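PDB 4N13: phosphate ABC transporter, periplasmic phosphate-binding protein from Borrelia burgdorferi, which binds inorganic phosphate with micromolar affinity and serves as the solute-binding component of an ABC transporter that imports phosphate. Local coordinates for residues P210-I215 against G259-K264; G171-K176 against G185-G190; S142-L147 against E156-R161; N129-D134 against I165-N170. All coordinates share one frame; numbering follows the deposited sequence.

Contacts 2, 3 and 4 gather round one end of the mixed sheet. Contact 4 pairs two of its parallel strands, contact 2 lays helix 170-179 over the neighbouring strand 183-188, and contact 3, nested in the chain loop that contact 4 closes, joins the connecting helix 138-151 to the stretch following it. Contacts 2 and 3 are buried, the former purely apolar, the latter an aromatic edge plus one lysine bond. Contact 4, partly buried, is mostly backbone bonds and an arginine-anion site. Contact 1, away from the probable phosphate site, is likewise partly buried and mixes leucine and isoleucine with a lysine-glutamate salt bridge; it meets contact 2 through L189, lying against I215 and L261.

Contact 1 of 4, residues P210-I215 against G259-K264; sequences PTKETI and GFLGIK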
loop_
_atom_site.group_PDB
_atom_site.type_symbol
_atom_site.label_atom_id
_atom_site.label_comp_id
_atom_site.label_asym_id
_atom_site.label_seq_id
_atom_site.Cartn_x
_atom_site.Cartn_y
_atom_site.Cartn_z
ATOM N N PRO A 210 5.510 9.817 7.209
ATOM C CA PRO A 210 4.558 8.708 7.253
ATOM C C PRO A 210 4.408 8.177 8.678
ATOM O O PRO A 210 5.307 7.565 9.223
ATOM C CB PRO A 210 5.180 7.667 6.304
ATOM C CG PRO A 210 6.641 7.979 6.287
ATOM C CD PRO A 210 6.798 9.431 6.597
ATOM N N THR A 211 3.264 8.464 9.279
ATOM C CA THR A 211 2.924 8.038 10.634
ATOM C C THR A 211 1.500 7.502 10.622
ATOM O O THR A 211 0.751 7.727 9.679
ATOM C CB THR A 211 2.983 9.204 11.644
ATOM O OG1 THR A 211 1.881 10.092 11.420
ATOM C CG2 THR A 211 4.303 9.965 11.517
ATOM N N LYS A 212 1.086 6.799 11.664
ATOM C CA LYS A 212 -0.271 6.306 11.682
ATOM C C LYS A 212 -1.272 7.462 11.505
ATOM O O LYS A 212 -2.273 7.327 10.802
ATOM C CB LYS A 212 -0.548 5.520 12.953
ATOM C CG LYS A 212 -1.905 4.823 12.921
ATOM C CD LYS A 212 -2.038 3.845 14.059
ATOM C CE LYS A 212 -3.355 3.095 13.996
ATOM N NZ LYS A 212 -3.409 2.071 15.071
ATOM N N GLU A 213 -1.001 8.612 12.112
ATOM C CA GLU A 213 -1.924 9.749 12.019
ATOM C C GLU A 213 -1.994 10.341 10.609
ATOM O O GLU A 213 -3.086 10.630 10.092
ATOM C CB GLU A 213 -1.533 10.848 13.012
ATOM C CG GLU A 213 -1.724 10.473 14.485
ATOM C CD GLU A 213 -3.180 10.218 14.875
ATOM O OE1 GLU A 213 -4.088 10.807 14.245
ATOM O OE2 GLU A 213 -3.417 9.433 15.829
ATOM N N THR A 214 -0.845 10.530 9.973
ATOM C CA THR A 214 -0.847 11.159 8.658
ATOM C C THR A 214 -1.317 10.195 7.582
ATOM O O THR A 214 -1.840 10.615 6.559
ATOM C CB THR A 214 0.528 11.718 8.276
ATOM O OG1 THR A 214 1.452 10.634 8.196
ATOM C CG2 THR A 214 0.992 12.790 9.268
ATOM N N ILE A 215 -1.121 8.900 7.792
ATOM C CA ILE A 215 -1.615 7.937 6.822
ATOM C C ILE A 215 -3.142 7.831 6.958
ATOM O O ILE A 215 -3.864 7.835 5.951
ATOM C CB ILE A 215 -0.880 6.599 6.965
ATOM C CG1 ILE A 215 0.582 6.786 6.521
ATOM C CG2 ILE A 215 -1.582 5.522 6.135
ATOM C CD1 ILE A 215 1.541 5.675 6.970
ATOM N N GLY A 259 1.494 -6.898 9.901
ATOM C CA GLY A 259 2.411 -6.010 9.219
ATOM C C GLY A 259 1.814 -4.838 8.484
ATOM O O GLY A 259 2.550 -4.086 7.850
ATOM N N PHE A 260 0.498 -4.679 8.550
ATOM C CA PHE A 260 -0.168 -3.562 7.889
ATOM C C PHE A 260 -0.471 -2.515 8.947
ATOM O O PHE A 260 -0.218 -2.716 10.129
ATOM C CB PHE A 260 -1.481 -4.003 7.224
ATOM C CG PHE A 260 -1.321 -4.760 5.936
ATOM C CD1 PHE A 260 -1.729 -4.198 4.742
ATOM C CD2 PHE A 260 -0.825 -6.057 5.926
ATOM C CE1 PHE A 260 -1.615 -4.888 3.560
ATOM C CE2 PHE A 260 -0.695 -6.747 4.739
ATOM C CZ PHE A 260 -1.093 -6.158 3.554
ATOM N N LEU A 261 -1.008 -1.388 8.523
ATOM C CA LEU A 261 -1.348 -0.298 9.423
ATOM C C LEU A 261 -2.851 -0.233 9.578
ATOM O O LEU A 261 -3.567 -0.341 8.594
ATOM C CB LEU A 261 -0.888 1.012 8.801
ATOM C CG LEU A 261 -1.038 2.212 9.706
ATOM C CD1 LEU A 261 -0.042 2.134 10.850
ATOM C CD2 LEU A 261 -0.820 3.470 8.884
ATOM N N GLY A 262 -3.334 -0.077 10.805
ATOM C CA GLY A 262 -4.758 -0.042 11.080
ATOM C C GLY A 262 -5.382 1.346 11.017
ATOM O O GLY A 262 -4.710 2.360 10.845
ATOM N N ILE A 263 -6.707 1.368 11.102
ATOM C CA ILE A 263 -7.478 2.593 11.141
ATOM C C ILE A 263 -7.787 2.964 12.591
ATOM O O ILE A 263 -7.540 2.197 13.505
ATOM C CB ILE A 263 -8.819 2.420 10.393
ATOM C CG1 ILE A 263 -9.712 1.376 11.085
ATOM C CG2 ILE A 263 -8.576 2.088 8.921
ATOM C CD1 ILE A 263 -11.136 1.365 10.568
ATOM N N LYS A 264 -8.378 4.126 12.805
ATOM C CA LYS A 264 -8.892 4.465 14.134
ATOM C C LYS A 264 -10.240 3.783 14.420
ATOM O O LYS A 264 -11.073 3.632 13.522
ATOM C CB LYS A 264 -9.005 5.980 14.255
ATOM C CG LYS A 264 -7.725 6.685 13.830
ATOM C CD LYS A 264 -6.510 6.078 14.528
ATOM C CE LYS A 264 -5.205 6.410 13.828
ATOM N NZ LYS A 264 -4.831 7.843 13.910
HETATM O O HOH W 1 -5.762 0.586 14.581
#
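L261 spreads its two methyls over the start of helix 212-216, CD2 on I215 and CD1 on the aliphatic part of K212. CD2 lies 3.5 Å from I215 CG2 and also brushes CB and CD1 of the same residue, the branched isoleucine giving the leucine fork a broad apolar seat at the buried side. CD1 meets K212 CG at 3.9 Å. Nearer to solvent the chemistry turns polar. K212 runs out fully extended, its CG anti to the backbone N (chi1 -172°), and this length carries NZ past G262 to a salt bridge with E256. The same NZ donates to a water 2.8 Å away, which in turn donates to I263 O. K264 slides past K212 in the other direction, with its CE 3.8 Å from K212 CG; bends at chi2 and chi4 fold its chain back toward the helix. There K264 NZ forms a salt bridge with E213 OE2 at 2.9 Å, although the hydrogen bond within it is weak. Two long lysines thus share one surface while their charges go to separate carboxylates. T211 is the N-cap, OG1 accepting from T214 N at 3.1 Å. The contact joins this short helix to the C-terminal tail just after helix 249-257, which a Schellman motif with G259 as its C-prime residue brings to an end, while I215 also rests on Y86 and A88 of strand 80-93.

Contact 2 of 4, residues G171-K176 against G185-G190; sequences GEVIEK and GYIGLG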
loop_
_atom_site.group_PDB
_atom_site.type_symbol
_atom_site.label_atom_id
_atom_site.label_comp_id
_atom_site.label_asym_id
_atom_site.label_seq_id
_atom_site.Cartn_x
_atom_site.Cartn_y
_atom_site.Cartn_z
ATOM N N GLY A 171 14.441 -5.788 2.669
ATOM C CA GLY A 171 15.699 -5.810 3.393
ATOM C C GLY A 171 16.881 -5.477 2.503
ATOM O O GLY A 171 17.819 -4.773 2.907
ATOM N N GLU A 172 16.841 -5.948 1.265
ATOM C CA GLU A 172 17.909 -5.612 0.335
ATOM C C GLU A 172 17.885 -4.153 -0.123
ATOM O O GLU A 172 18.945 -3.601 -0.416
ATOM C CB GLU A 172 17.943 -6.550 -0.877
ATOM C CG GLU A 172 19.132 -6.336 -1.805
ATOM C CD GLU A 172 20.479 -6.244 -1.117
ATOM O OE1 GLU A 172 20.685 -6.825 -0.029
ATOM O OE2 GLU A 172 21.350 -5.570 -1.705
ATOM N N VAL A 173 16.721 -3.514 -0.202
ATOM C CA VAL A 173 16.729 -2.069 -0.454
ATOM C C VAL A 173 17.524 -1.355 0.638
ATOM O O VAL A 173 18.331 -0.475 0.356
ATOM C CB VAL A 173 15.309 -1.454 -0.561
ATOM C CG1 VAL A 173 15.424 0.062 -0.775
ATOM C CG2 VAL A 173 14.510 -2.064 -1.673
ATOM N N ILE A 174 17.292 -1.721 1.891
ATOM C CA ILE A 174 18.003 -1.115 3.002
ATOM C C ILE A 174 19.506 -1.360 2.878
ATOM O O ILE A 174 20.300 -0.429 3.002
ATOM C CB ILE A 174 17.438 -1.643 4.341
ATOM C CG1 ILE A 174 16.028 -1.109 4.561
ATOM C CG2 ILE A 174 18.324 -1.252 5.492
ATOM C CD1 ILE A 174 15.278 -1.817 5.690
ATOM N N GLU A 175 19.896 -2.609 2.660
ATOM C CA GLU A 175 21.317 -2.905 2.564
ATOM C C GLU A 175 21.975 -2.180 1.400
ATOM O O GLU A 175 23.045 -1.588 1.530
ATOM C CB GLU A 175 21.569 -4.405 2.453
ATOM C CG GLU A 175 23.055 -4.736 2.566
ATOM C CD GLU A 175 23.327 -6.218 2.684
ATOM O OE1 GLU A 175 23.186 -6.745 3.804
ATOM O OE2 GLU A 175 23.669 -6.852 1.666
ATOM N N LYS A 176 21.320 -2.190 0.253
ATOM C CA LYS A 176 21.865 -1.551 -0.929
ATOM C C LYS A 176 21.991 -0.031 -0.721
ATOM O O LYS A 176 22.972 0.576 -1.119
ATOM C CB LYS A 176 21.000 -1.868 -2.162
ATOM C CG LYS A 176 21.575 -1.357 -3.480
ATOM C CD LYS A 176 22.838 -2.074 -3.928
ATOM C CE LYS A 176 22.592 -3.511 -4.335
ATOM N NZ LYS A 176 23.859 -4.178 -4.748
ATOM N N GLY A 185 15.750 4.622 -2.372
ATOM C CA GLY A 185 14.927 3.451 -2.617
ATOM C C GLY A 185 13.616 3.545 -1.865
ATOM O O GLY A 185 13.392 4.508 -1.122
ATOM N N TYR A 186 12.764 2.539 -2.026
ATOM C CA TYR A 186 11.493 2.503 -1.315
ATOM C C TYR A 186 11.254 1.167 -0.662
ATOM O O TYR A 186 11.630 0.125 -1.185
ATOM C CB TYR A 186 10.310 2.847 -2.216
ATOM C CG TYR A 186 10.176 2.054 -3.502
ATOM C CD1 TYR A 186 9.504 0.835 -3.523
ATOM C CD2 TYR A 186 10.701 2.524 -4.689
ATOM C CE1 TYR A 186 9.369 0.122 -4.683
ATOM C CE2 TYR A 186 10.565 1.799 -5.862
ATOM C CZ TYR A 186 9.893 0.591 -5.849
ATOM O OH TYR A 186 9.697 -0.149 -6.994
ATOM N N ILE A 187 10.649 1.224 0.519
ATOM C CA ILE A 187 10.368 0.057 1.348
ATOM C C ILE A 187 9.001 0.182 2.003
ATOM O O ILE A 187 8.470 1.274 2.136
ATOM C CB ILE A 187 11.458 -0.153 2.452
ATOM C CG1 ILE A 187 11.518 1.058 3.384
ATOM C CG2 ILE A 187 12.804 -0.469 1.833
ATOM C CD1 ILE A 187 12.565 0.954 4.496
ATOM N N GLY A 188 8.460 -0.944 2.434
ATOM C CA GLY A 188 7.248 -0.909 3.221
ATOM C C GLY A 188 7.453 -0.201 4.536
ATOM O O GLY A 188 8.526 -0.266 5.140
ATOM N N LEU A 189 6.391 0.431 5.021
ATOM C CA LEU A 189 6.419 1.150 6.280
ATOM C C LEU A 189 6.930 0.288 7.441
ATOM O O LEU A 189 7.563 0.799 8.373
ATOM C CB LEU A 189 5.008 1.656 6.597
ATOM C CG LEU A 189 4.809 2.361 7.931
ATOM C CD1 LEU A 189 5.647 3.644 8.005
ATOM C CD2 LEU A 189 3.315 2.646 8.107
ATOM N N GLY A 190 6.609 -1.002 7.430
ATOM C CA GLY A 190 7.017 -1.905 8.498
ATOM C C GLY A 190 8.520 -2.030 8.653
ATOM O O GLY A 190 8.985 -2.554 9.659
#
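G185 offers a bare backbone to helix 170-179, and V173 settles directly upon it, CG1 lying 3.9 Å from G185 CA. Glycine suits the position because the valine methyl occupies the side of the strand toward which a side chain would point. At Y186 only the main chain takes part: its carbonyl O lies 3.7 Å from V173 CG2, while the aromatic ring leaves from the other face of the sheet. There its OH is hydrogen-bonded to N132 OD1, and its side chain comes to about 4 Å (nearest atoms) from that of S139, a phosphate-binding residue by similarity. Helix 170-179 is the connection of a beta-alpha-beta crossover in this class II ligand-binding fold. It leads from strand 165-167 to strand 183-188, passing over strand 129-133, which lies between them in the sheet. Over 171-176 and 185-188 the axes approach to 8.0 Å, with 143° between their N-to-C directions. I187 next turns toward the helix and meets it with both branches. CG2 touches V173 CB at 3.6 Å. CG1 stands between the backbone N and the carbonyl carbon (chi1 61°), which sends CD1 under I174, 4.0 Å from I174 CG1. Beta-branched residues fit both the extended strand and this apolar interface, and I187 packs in addition on I90 and I92. Beyond it, G188 N donates to N170 OD1 at the beginning of the helix.

Contact 3 of 4, residues S142-L147 against E156-R161; sequences SIKDLL and EEAQFR. With EDO (1,2-ethanediol), chain F.
I143 meets the ring of F160 from its edge, bringing CG2 near the ring plane and 3.8 Å from CZ. The two residues bind helix 138-151, the connecting helix of the beta-alpha-beta unit between strands 129-133 and 165-167, to the irregular stretch that leads into the second of these strands. Both are large and apolar, as suits a buried seam, and I143 also reaches L111, F91 and Y186. The helix begins at residues that by similarity bind phosphate, G138 and S139, so the packing takes place less than two turns beyond the probable ligand site. K144 follows with a double role. Its CB lies 4.1 Å from F160 CE2, extending the apolar patch, while an extended start (chi1 179°) carries the rest of the chain away from the ring. A bend at chi4 then delivers NZ to A158 O at 2.8 Å. The approach is almost straight down the carbonyl axis, with a C=O...N angle of 174°. A158 lies at the centre of an inverse gamma turn, so this bond links helix and turn. N149 OD1, further along the same helix, takes a second bond from the ammonium and holds it in place. Q159 folds its amide beside the lysine, but NE2 is itself a donor and gives one of its hydrogens to H155 O. F160 also meets F130 and Y140, the latter with ring planes at about 45°. Next to it a 1,2-ethanediol, probably from the crystallisation liquor, donates from O2 to R161 O at 2.7 Å.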
loop_
_atom_site.group_PDB
_atom_site.type_symbol
_atom_site.label_atom_id
_atom_site.label_comp_id
_atom_site.label_asym_id
_atom_site.label_seq_id
_atom_site.Cartn_x
_atom_site.Cartn_y
_atom_site.Cartn_z
ATOM N N SER A 142 2.814 -0.968 -6.530
ATOM C CA SER A 142 2.226 0.110 -5.752
ATOM C C SER A 142 2.841 1.456 -6.108
ATOM O O SER A 142 2.128 2.442 -6.236
ATOM C CB SER A 142 2.370 -0.171 -4.259
ATOM O OG SER A 142 1.472 -1.175 -3.828
ATOM N N ILE A 143 4.159 1.509 -6.275
ATOM C CA ILE A 143 4.806 2.775 -6.595
ATOM C C ILE A 143 4.440 3.189 -8.020
ATOM O O ILE A 143 4.175 4.354 -8.298
ATOM C CB ILE A 143 6.331 2.684 -6.391
ATOM C CG1 ILE A 143 6.659 2.495 -4.893
ATOM C CG2 ILE A 143 7.037 3.904 -6.993
ATOM C CD1 ILE A 143 6.071 3.550 -3.951
ATOM N N LYS A 144 4.403 2.232 -8.940
ATOM C CA LYS A 144 4.004 2.558 -10.305
ATOM C C LYS A 144 2.579 3.132 -10.336
ATOM O O LYS A 144 2.306 4.129 -11.011
ATOM C CB LYS A 144 4.128 1.337 -11.222
ATOM C CG LYS A 144 3.711 1.606 -12.641
ATOM C CD LYS A 144 4.367 0.635 -13.614
ATOM C CE LYS A 144 3.698 0.671 -14.990
ATOM N NZ LYS A 144 3.481 2.052 -15.502
ATOM N N ASP A 145 1.675 2.512 -9.589
ATOM C CA ASP A 145 0.275 2.895 -9.598
ATOM C C ASP A 145 0.019 4.195 -8.837
ATOM O O ASP A 145 -0.796 5.010 -9.257
ATOM C CB ASP A 145 -0.574 1.751 -9.026
ATOM C CG ASP A 145 -0.611 0.531 -9.957
ATOM O OD1 ASP A 145 -0.215 0.654 -11.147
ATOM O OD2 ASP A 145 -1.047 -0.552 -9.502
ATOM N N LEU A 146 0.709 4.388 -7.719
ATOM C CA LEU A 146 0.443 5.520 -6.835
ATOM C C LEU A 146 1.150 6.783 -7.288
ATOM O O LEU A 146 0.671 7.881 -7.037
ATOM C CB LEU A 146 0.885 5.200 -5.409
ATOM C CG LEU A 146 0.052 4.145 -4.692
ATOM C CD1 LEU A 146 0.801 3.730 -3.436
ATOM C CD2 LEU A 146 -1.352 4.657 -4.368
ATOM N N LEU A 147 2.313 6.630 -7.911
ATOM C CA LEU A 147 3.114 7.773 -8.301
ATOM C C LEU A 147 3.185 7.917 -9.816
ATOM O O LEU A 147 2.668 8.882 -10.359
ATOM C CB LEU A 147 4.516 7.716 -7.665
ATOM C CG LEU A 147 4.583 8.142 -6.206
ATOM C CD1 LEU A 147 5.862 7.693 -5.527
ATOM C CD2 LEU A 147 4.450 9.654 -6.140
ATOM N N GLU A 156 4.567 5.982 -21.790
ATOM C CA GLU A 156 6.012 6.116 -21.940
ATOM C C GLU A 156 6.636 6.927 -20.807
ATOM O O GLU A 156 7.700 6.572 -20.302
ATOM C CB GLU A 156 6.356 6.743 -23.294
ATOM C CG GLU A 156 7.848 6.807 -23.573
ATOM C CD GLU A 156 8.501 8.067 -23.039
ATOM O OE1 GLU A 156 7.783 9.062 -22.785
ATOM O OE2 GLU A 156 9.744 8.057 -22.884
ATOM N N GLU A 157 5.981 8.008 -20.389
ATOM C CA GLU A 157 6.489 8.814 -19.278
ATOM C C GLU A 157 6.346 8.086 -17.949
ATOM O O GLU A 157 7.182 8.244 -17.058
ATOM C CB GLU A 157 5.746 10.148 -19.204
ATOM C CG GLU A 157 5.915 11.033 -20.433
ATOM C CD GLU A 157 4.790 12.057 -20.642
ATOM O OE1 GLU A 157 3.752 12.041 -19.930
ATOM O OE2 GLU A 157 4.955 12.882 -21.565
ATOM N N ALA A 158 5.312 7.265 -17.827
ATOM C CA ALA A 158 5.007 6.590 -16.560
ATOM C C ALA A 158 5.722 5.241 -16.490
ATOM O O ALA A 158 5.100 4.203 -16.202
ATOM C CB ALA A 158 3.502 6.382 -16.417
ATOM N N GLN A 159 7.003 5.248 -16.824
ATOM C CA GLN A 159 7.842 4.079 -16.711
ATOM C C GLN A 159 9.026 4.414 -15.822
ATOM O O GLN A 159 9.496 5.549 -15.797
ATOM C CB GLN A 159 8.322 3.643 -18.091
ATOM C CG GLN A 159 7.193 3.251 -19.030
ATOM C CD GLN A 159 6.239 2.220 -18.428
ATOM O OE1 GLN A 159 6.669 1.239 -17.808
ATOM N NE2 GLN A 159 4.934 2.441 -18.606
ATOM N N PHE A 160 9.502 3.427 -15.077
ATOM C CA PHE A 160 10.653 3.635 -14.218
ATOM C C PHE A 160 11.918 3.883 -15.050
ATOM O O PHE A 160 12.106 3.309 -16.130
ATOM C CB PHE A 160 10.891 2.406 -13.339
ATOM C CG PHE A 160 9.965 2.280 -12.150
ATOM C CD1 PHE A 160 10.101 3.086 -11.048
ATOM C CD2 PHE A 160 8.989 1.303 -12.137
ATOM C CE1 PHE A 160 9.275 2.921 -9.950
ATOM C CE2 PHE A 160 8.176 1.140 -11.045
ATOM C CZ PHE A 160 8.331 1.949 -9.945
ATOM N N ARG A 161 12.782 4.747 -14.517
ATOM C CA ARG A 161 14.151 4.922 -14.993
ATOM C C ARG A 161 14.730 3.542 -15.230
ATOM O O ARG A 161 14.687 2.691 -14.356
ATOM C CB ARG A 161 14.954 5.694 -13.934
ATOM C CG ARG A 161 16.382 5.942 -14.289
ATOM C CD ARG A 161 17.071 6.763 -13.224
ATOM N NE ARG A 161 18.512 6.722 -13.457
ATOM C CZ ARG A 161 19.434 7.248 -12.652
ATOM N NH1 ARG A 161 19.068 7.886 -11.550
ATOM N NH2 ARG A 161 20.726 7.109 -12.946
HETATM C C1 EDO F . 13.565 -0.919 -14.218
HETATM O O1 EDO F . 12.342 -1.021 -13.476
HETATM C C2 EDO F . 14.754 -0.578 -13.321
HETATM O O2 EDO F . 14.537 0.646 -12.612
#

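Contact 4 of 4, residues N129-D134 against I165-N170; sequences NFINRD and IVVKSN. With SO4 (sulfate ion), chain C; SO4 (sulfate ion), chain B; EDO (1,2-ethanediol), chain F.
R133 holds its guanidinium beside the backbone of V167 to N170 and grips a sulfate ion beyond it. NH1 and NH2 reach two oxygens of this ion, O1 and O4, NH1 at 2.8 Å from O1. S139, part of the phosphate site by similarity, bonds to the same sulfate through OG, so the ion may stand where phosphate would bind. Bends at chi2 and chi3 curl the arginine round so that NE can donate to V167 O at 3.2 Å, the donor standing above the carbonyl plane. D134 OD1 completes a salt bridge with NH2 through its syn lone pair, and S169 N lies over one guanidinium face, toward its rim. Bonds on several edges would fix the rotation of the group. A second sulfate, at the start of helix 170-179, takes a bond from K168 N and another from S169 OG, which is 2.8 Å from O3. The two segments are the parallel strands of a beta-alpha-beta unit linked by helix 138-151. Their register is set by I165 N to F130 O, N132 N to I165 O and V167 N to N132 O, the first of these nearly straight at 171°. I131, R133, I165 and V167 share the face under helix 170-179; I131, I165 and V167 are beta-branched, which suits extended strands, and I131 CG2 lies 4.0 Å from V167 CG2. On the opposite face stand N132 and V166. N132 ND2 donates to O2 of 1,2-ethanediol at 2.9 Å, while OD1 is held by Y186 OH, and V166 CG1 rests 3.7 Å from D134 CA.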
loop_
_atom_site.group_PDB
_atom_site.type_symbol
_atom_site.label_atom_id
_atom_site.label_comp_id
_atom_site.label_asym_id
_atom_site.label_seq_id
_atom_site.Cartn_x
_atom_site.Cartn_y
_atom_site.Cartn_z
ATOM N N ASN A 129 21.635 7.620 -7.511
ATOM C CA ASN A 129 21.587 6.180 -7.671
ATOM C C ASN A 129 20.232 5.679 -7.184
ATOM O O ASN A 129 19.974 5.572 -5.984
ATOM C CB ASN A 129 22.727 5.527 -6.901
ATOM C CG ASN A 129 24.032 5.679 -7.599
ATOM O OD1 ASN A 129 24.133 5.405 -8.797
ATOM N ND2 ASN A 129 25.052 6.124 -6.874
ATOM N N PHE A 130 19.352 5.420 -8.133
ATOM C CA PHE A 130 18.008 4.947 -7.850
ATOM C C PHE A 130 18.018 3.437 -7.686
ATOM O O PHE A 130 18.430 2.708 -8.598
ATOM C CB PHE A 130 17.088 5.353 -9.001
ATOM C CG PHE A 130 15.744 4.698 -8.975
ATOM C CD1 PHE A 130 15.009 4.629 -7.798
ATOM C CD2 PHE A 130 15.192 4.187 -10.146
ATOM C CE1 PHE A 130 13.754 4.025 -7.789
ATOM C CE2 PHE A 130 13.925 3.606 -10.141
ATOM C CZ PHE A 130 13.211 3.527 -8.965
ATOM N N ILE A 131 17.538 2.970 -6.531
ATOM C CA ILE A 131 17.430 1.549 -6.214
ATOM C C ILE A 131 15.960 1.190 -6.377
ATOM O O ILE A 131 15.100 1.741 -5.691
ATOM C CB ILE A 131 17.880 1.283 -4.783
ATOM C CG1 ILE A 131 19.358 1.697 -4.620
ATOM C CG2 ILE A 131 17.677 -0.173 -4.421
ATOM C CD1 ILE A 131 19.780 1.891 -3.164
ATOM N N ASN A 132 15.670 0.325 -7.341
ATOM C CA ASN A 132 14.310 -0.084 -7.644
ATOM C C ASN A 132 14.063 -1.509 -7.188
ATOM O O ASN A 132 14.993 -2.264 -6.938
ATOM C CB ASN A 132 14.054 0.031 -9.148
ATOM C CG ASN A 132 12.580 0.228 -9.490
ATOM O OD1 ASN A 132 11.733 0.345 -8.624
ATOM N ND2 ASN A 132 12.277 0.258 -10.781
ATOM N N ARG A 133 12.797 -1.855 -7.040
ATOM C CA ARG A 133 12.392 -3.229 -6.814
ATOM C C ARG A 133 12.160 -3.969 -8.128
ATOM O O ARG A 133 11.979 -3.369 -9.177
ATOM C CB ARG A 133 11.124 -3.285 -5.940
ATOM C CG ARG A 133 11.377 -2.917 -4.507
ATOM C CD ARG A 133 12.310 -3.904 -3.787
ATOM N NE ARG A 133 11.872 -5.277 -3.974
ATOM C CZ ARG A 133 10.886 -5.866 -3.305
ATOM N NH1 ARG A 133 10.238 -5.235 -2.347
ATOM N NH2 ARG A 133 10.534 -7.099 -3.597
ATOM N N ASP A 134 12.172 -5.291 -8.035
ATOM C CA ASP A 134 11.880 -6.157 -9.166
ATOM C C ASP A 134 10.429 -5.966 -9.620
ATOM O O ASP A 134 9.528 -5.733 -8.808
ATOM C CB ASP A 134 12.148 -7.607 -8.765
ATOM C CG ASP A 134 11.315 -8.050 -7.591
ATOM O OD1 ASP A 134 11.505 -7.526 -6.467
ATOM O OD2 ASP A 134 10.461 -8.940 -7.805
ATOM N N ILE A 165 19.015 0.287 -9.987
ATOM C CA ILE A 165 19.722 -0.862 -9.403
ATOM C C ILE A 165 18.605 -1.714 -8.800
ATOM O O ILE A 165 17.940 -1.301 -7.822
ATOM C CB ILE A 165 20.672 -0.387 -8.290
ATOM C CG1 ILE A 165 21.829 0.446 -8.851
ATOM C CG2 ILE A 165 21.165 -1.587 -7.475
ATOM C CD1 ILE A 165 22.543 1.271 -7.802
ATOM N N VAL A 166 18.367 -2.898 -9.354
ATOM C CA VAL A 166 17.173 -3.650 -9.011
ATOM C C VAL A 166 17.464 -4.664 -7.913
ATOM O O VAL A 166 18.393 -5.451 -8.034
ATOM C CB VAL A 166 16.596 -4.369 -10.251
ATOM C CG1 VAL A 166 15.362 -5.197 -9.874
ATOM C CG2 VAL A 166 16.277 -3.368 -11.364
ATOM N N VAL A 167 16.663 -4.660 -6.850
ATOM C CA VAL A 167 16.796 -5.626 -5.771
ATOM C C VAL A 167 15.453 -6.293 -5.466
ATOM O O VAL A 167 14.396 -5.791 -5.866
ATOM C CB VAL A 167 17.403 -4.993 -4.497
ATOM C CG1 VAL A 167 18.758 -4.375 -4.805
ATOM C CG2 VAL A 167 16.459 -3.956 -3.901
ATOM N N LYS A 168 15.486 -7.413 -4.750
ATOM C CA LYS A 168 14.340 -8.318 -4.708
ATOM C C LYS A 168 13.641 -8.441 -3.354
ATOM O O LYS A 168 12.845 -9.345 -3.136
ATOM C CB LYS A 168 14.764 -9.705 -5.196
ATOM C CG LYS A 168 15.126 -9.709 -6.684
ATOM C CD LYS A 168 15.325 -11.092 -7.257
ATOM C CE LYS A 168 16.790 -11.446 -7.363
ATOM N NZ LYS A 168 17.029 -12.578 -8.313
ATOM N N SER A 169 13.928 -7.514 -2.454
ATOM C CA SER A 169 13.284 -7.511 -1.154
ATOM C C SER A 169 13.422 -6.157 -0.466
ATOM O O SER A 169 14.315 -5.361 -0.802
ATOM C CB SER A 169 13.907 -8.562 -0.229
ATOM O OG SER A 169 15.272 -8.239 0.012
ATOM N N ASN A 170 12.568 -5.913 0.520
ATOM C CA ASN A 170 12.686 -4.728 1.357
ATOM C C ASN A 170 14.021 -4.672 2.079
ATOM O O ASN A 170 14.660 -3.625 2.113
ATOM C CB ASN A 170 11.546 -4.672 2.382
ATOM C CG ASN A 170 10.226 -4.302 1.740
ATOM O OD1 ASN A 170 10.015 -3.151 1.369
ATOM N ND2 ASN A 170 9.345 -5.275 1.579
HETATM S S SO4 C . 17.703 -9.694 -2.930
HETATM O O1 SO4 C . 17.925 -8.628 -3.938
HETATM O O2 SO4 C . 18.801 -9.720 -1.993
HETATM O O3 SO4 C . 16.486 -9.456 -2.152
HETATM O O4 SO4 C . 17.639 -11.003 -3.622
HETATM S S SO4 B . 7.074 -7.106 -1.731
HETATM O O1 SO4 B . 7.825 -5.998 -1.148
HETATM O O2 SO4 B . 6.428 -7.784 -0.620
HETATM O O3 SO4 B . 6.083 -6.542 -2.623
HETATM O O4 SO4 B . 8.032 -7.951 -2.410
HETATM C C1 EDO F . 13.565 -0.919 -14.218
HETATM O O1 EDO F . 12.342 -1.021 -13.476
HETATM C C2 EDO F . 14.754 -0.578 -13.321
HETATM O O2 EDO F . 14.537 0.646 -12.612
HETATM O O HOH W 2 10.467 -2.497 -1.331
#